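Local coordinates for protein iminosuccinate reductase (Paracoccus denitrificans, PDB 6RQA) that catalyses the NADH-dependent reduction of iminosuccinate to L-aspartate in the beta-hydroxyaspartate cycle of glyoxylate assimilation, at residues 246-251 against 274-279. Numbering follows the deposited sequence.
Sequences GKQELD and CQHAIA. With NAD (nicotinamide-adenine-dinucleotide), chain C.
His276 and Gln275, on the short helix 275-279, supply one donor and one acceptor to the backbone of 246-251. The imidazole donates through NE2 to the carbonyl O of Lys247 at 2.6 Å, nearly straight at 170°; the oxygen lies in the ring plane, whereas the donor is tilted from the carbonyl plane. Beside it, Gln275 OE1 accepts from the backbone N of Gly246 at 2.9 Å. The other end of that amide is also engaged, NE2 donating to the carbonyls of Gly272 and Thr244, so both ends of the group are used and its rotation is fixed.

The imidazole is sandwiched. Gln248, its CG anti to the backbone N (chi1 -177°), lays its amide nearly parallel over one face. Its CG makes a CH-pi contact 4.0 Å from the centroid of the His276 ring. CG of Gln275 lies against the opposite face, toward the rim. Gln248 NE2 is satisfied within its own segment, by the carbonyl O of Leu250 at 3.1 Å.

The side chain of Lys247, extended beyond CG, reaches the cofactor, where NZ donates to the ribose O3D of NAD at 3.1 Å and forms a salt bridge with Asp243. The contact lies at the surface of the nucleotide-binding domain, where it joins the segment carrying Lys247 to helix 275-279 of the same domain. The carboxylate of Glu273, just before that helix, accepts from the backbone N of both Glu249 and Leu250, while strand 248-250 bonds through its backbone to Ser221 and Leu225 and helix 265-270 packs against Cys274 and Ile278.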
loop_
_atom_site.group_PDB
_atom_site.type_symbol
_atom_site.label_atom_id
_atom_site.label_comp_id
_atom_site.label_asym_id
_atom_site.label_seq_id
_atom_site.Cartn_x
_atom_site.Cartn_y
_atom_site.Cartn_z
ATOM N N GLY A 246 -8.274 -1.797 -20.508
ATOM C CA GLY A 246 -7.887 -1.370 -21.842
ATOM C C GLY A 246 -7.143 -2.432 -22.627
ATOM O O GLY A 246 -7.182 -2.425 -23.862
ATOM N N LYS A 247 -6.460 -3.342 -21.935
ATOM C CA LYS A 247 -5.757 -4.425 -22.601
ATOM C C LYS A 247 -6.740 -5.490 -23.074
ATOM O O LYS A 247 -7.828 -5.656 -22.516
ATOM C CB LYS A 247 -4.719 -5.052 -21.670
ATOM C CG LYS A 247 -3.495 -4.181 -21.421
ATOM C CD LYS A 247 -2.518 -4.864 -20.478
ATOM C CE LYS A 247 -1.287 -4.005 -20.237
ATOM N NZ LYS A 247 -0.344 -4.645 -19.278
ATOM N N GLN A 248 -6.343 -6.215 -24.118
ATOM C CA GLN A 248 -7.200 -7.237 -24.699
ATOM C C GLN A 248 -6.344 -8.231 -25.468
ATOM O O GLN A 248 -5.433 -7.837 -26.201
ATOM C CB GLN A 248 -8.255 -6.620 -25.626
ATOM C CG GLN A 248 -9.226 -7.628 -26.216
ATOM C CD GLN A 248 -10.226 -6.987 -27.154
ATOM O OE1 GLN A 248 -10.093 -5.820 -27.519
ATOM N NE2 GLN A 248 -11.238 -7.750 -27.551
ATOM N N GLU A 249 -6.646 -9.511 -25.295
ATOM C CA GLU A 249 -5.971 -10.587 -26.010
ATOM C C GLU A 249 -6.917 -11.445 -26.831
ATOM O O GLU A 249 -6.555 -11.878 -27.927
ATOM C CB GLU A 249 -5.210 -11.486 -25.025
ATOM C CG GLU A 249 -3.913 -10.899 -24.500
ATOM C CD GLU A 249 -3.139 -11.881 -23.641
ATOM O OE1 GLU A 249 -3.768 -12.572 -22.813
ATOM O OE2 GLU A 249 -1.903 -11.971 -23.802
ATOM N N LEU A 250 -8.122 -11.698 -26.334
ATOM C CA LEU A 250 -9.032 -12.658 -26.935
ATOM C C LEU A 250 -10.218 -11.958 -27.586
ATOM O O LEU A 250 -10.522 -10.796 -27.307
ATOM C CB LEU A 250 -9.534 -13.660 -25.889
ATOM C CG LEU A 250 -8.694 -14.911 -25.607
ATOM C CD1 LEU A 250 -7.262 -14.566 -25.230
ATOM C CD2 LEU A 250 -9.345 -15.734 -24.510
ATOM N N ASP A 251 -10.878 -12.690 -28.471
ATOM C CA ASP A 251 -12.136 -12.233 -29.042
ATOM C C ASP A 251 -13.233 -12.366 -27.991
ATOM O O ASP A 251 -13.412 -13.453 -27.428
ATOM C CB ASP A 251 -12.474 -13.057 -30.285
ATOM C CG ASP A 251 -13.703 -12.552 -31.017
ATOM O OD1 ASP A 251 -14.194 -11.451 -30.693
ATOM O OD2 ASP A 251 -14.179 -13.260 -31.929
ATOM N N CYS A 274 -12.033 -10.682 -19.181
ATOM C CA CYS A 274 -13.491 -10.640 -19.231
ATOM C C CYS A 274 -14.051 -9.224 -19.254
ATOM O O CYS A 274 -15.269 -9.070 -19.396
ATOM C CB CYS A 274 -14.075 -11.399 -18.037
ATOM S SG CYS A 274 -13.582 -13.132 -17.936
ATOM N N GLN A 275 -13.210 -8.193 -19.127
ATOM C CA GLN A 275 -13.707 -6.822 -19.077
ATOM C C GLN A 275 -14.431 -6.414 -20.354
ATOM O O GLN A 275 -15.278 -5.516 -20.313
ATOM C CB GLN A 275 -12.553 -5.853 -18.809
ATOM C CG GLN A 275 -11.595 -5.691 -19.980
ATOM C CD GLN A 275 -10.440 -4.761 -19.667
ATOM O OE1 GLN A 275 -10.540 -3.548 -19.841
ATOM N NE2 GLN A 275 -9.331 -5.329 -19.203
ATOM N N HIS A 276 -14.123 -7.051 -21.482
ATOM C CA HIS A 276 -14.733 -6.681 -22.751
ATOM C C HIS A 276 -16.035 -7.428 -23.005
ATOM O O HIS A 276 -16.995 -6.841 -23.515
ATOM C CB HIS A 276 -13.745 -6.925 -23.893
ATOM C CG HIS A 276 -12.413 -6.279 -23.675
ATOM N ND1 HIS A 276 -12.184 -4.942 -23.922
ATOM C CD2 HIS A 276 -11.242 -6.782 -23.219
ATOM C CE1 HIS A 276 -10.929 -4.650 -23.634
ATOM N NE2 HIS A 276 -10.335 -5.749 -23.203
ATOM N N ALA A 277 -16.090 -8.715 -22.656
ATOM C CA ALA A 277 -17.343 -9.454 -22.755
ATOM C C ALA A 277 -18.347 -9.020 -21.695
ATOM O O ALA A 277 -19.551 -9.226 -21.877
ATOM C CB ALA A 277 -17.079 -10.957 -22.649
ATOM N N ILE A 278 -17.880 -8.428 -20.595
ATOM C CA ILE A 278 -18.788 -7.880 -19.593
ATOM C C ILE A 278 -19.395 -6.570 -20.081
ATOM O O ILE A 278 -20.607 -6.352 -19.970
ATOM C CB ILE A 278 -18.051 -7.696 -18.252
ATOM C CG1 ILE A 278 -17.871 -9.043 -17.547
ATOM C CG2 ILE A 278 -18.794 -6.716 -17.354
ATOM C CD1 ILE A 278 -19.164 -9.656 -17.062
ATOM N N ALA A 279 -18.563 -5.686 -20.637
ATOM C CA ALA A 279 -19.057 -4.400 -21.117
ATOM C C ALA A 279 -20.001 -4.572 -22.300
ATOM O O ALA A 279 -20.972 -3.818 -22.442
ATOM C CB ALA A 279 -17.884 -3.495 -21.493
HETATM P PA NAD C . 7.101 -8.138 -22.558
HETATM O O1A NAD C . 6.874 -6.735 -23.050
HETATM O O2A NAD C . 8.361 -8.886 -22.265
HETATM O O5B NAD C . 6.542 -8.975 -23.972
HETATM C C5B NAD C . 5.414 -8.322 -24.407
HETATM C C4B NAD C . 4.850 -9.069 -25.587
HETATM O O4B NAD C . 3.601 -8.493 -25.917
HETATM C C3B NAD C . 5.808 -8.786 -26.740
HETATM O O3B NAD C . 6.734 -9.823 -26.697
HETATM C C2B NAD C . 4.872 -8.875 -27.952
HETATM O O2B NAD C . 4.731 -10.178 -28.410
HETATM C C1B NAD C . 3.483 -8.437 -27.337
HETATM N N9A NAD C . 3.170 -7.042 -27.664
HETATM C C8A NAD C . 3.869 -5.859 -27.363
HETATM N N7A NAD C . 3.265 -4.767 -27.831
HETATM C C5A NAD C . 2.108 -5.252 -28.469
HETATM C C6A NAD C . 1.050 -4.607 -29.161
HETATM N N6A NAD C . 1.058 -3.250 -29.289
HETATM N N1A NAD C . 0.022 -5.341 -29.699
HETATM C C2A NAD C . 0.088 -6.700 -29.529
HETATM N N3A NAD C . 1.019 -7.448 -28.899
HETATM C C4A NAD C . 2.032 -6.675 -28.375
HETATM O O3 NAD C . 5.932 -8.170 -21.450
HETATM P PN NAD C . 6.069 -9.314 -20.359
HETATM O O1N NAD C . 6.392 -10.729 -20.769
HETATM O O2N NAD C . 6.558 -8.512 -19.206
HETATM O O5D NAD C . 4.422 -9.584 -19.735
HETATM C C5D NAD C . 3.575 -9.405 -20.787
HETATM C C4D NAD C . 2.179 -9.226 -20.244
HETATM O O4D NAD C . 2.041 -10.049 -19.066
HETATM C C3D NAD C . 2.057 -7.744 -19.780
HETATM O O3D NAD C . 0.882 -7.271 -20.335
HETATM C C2D NAD C . 1.955 -7.868 -18.248
HETATM O O2D NAD C . 1.034 -7.007 -17.669
HETATM C C1D NAD C . 1.325 -9.278 -18.154
HETATM N N1N NAD C . 1.585 -9.854 -16.775
HETATM C C2N NAD C . 0.545 -10.528 -16.204
HETATM C C3N NAD C . 0.705 -11.086 -14.937
HETATM C C7N NAD C . -0.482 -11.807 -14.389
HETATM O O7N NAD C . -0.467 -12.333 -13.281
HETATM N N7N NAD C . -1.595 -11.855 -15.192
HETATM C C4N NAD C . 1.922 -10.947 -14.270
HETATM C C5N NAD C . 2.964 -10.254 -14.874
HETATM C C6N NAD C . 2.791 -9.699 -16.148
#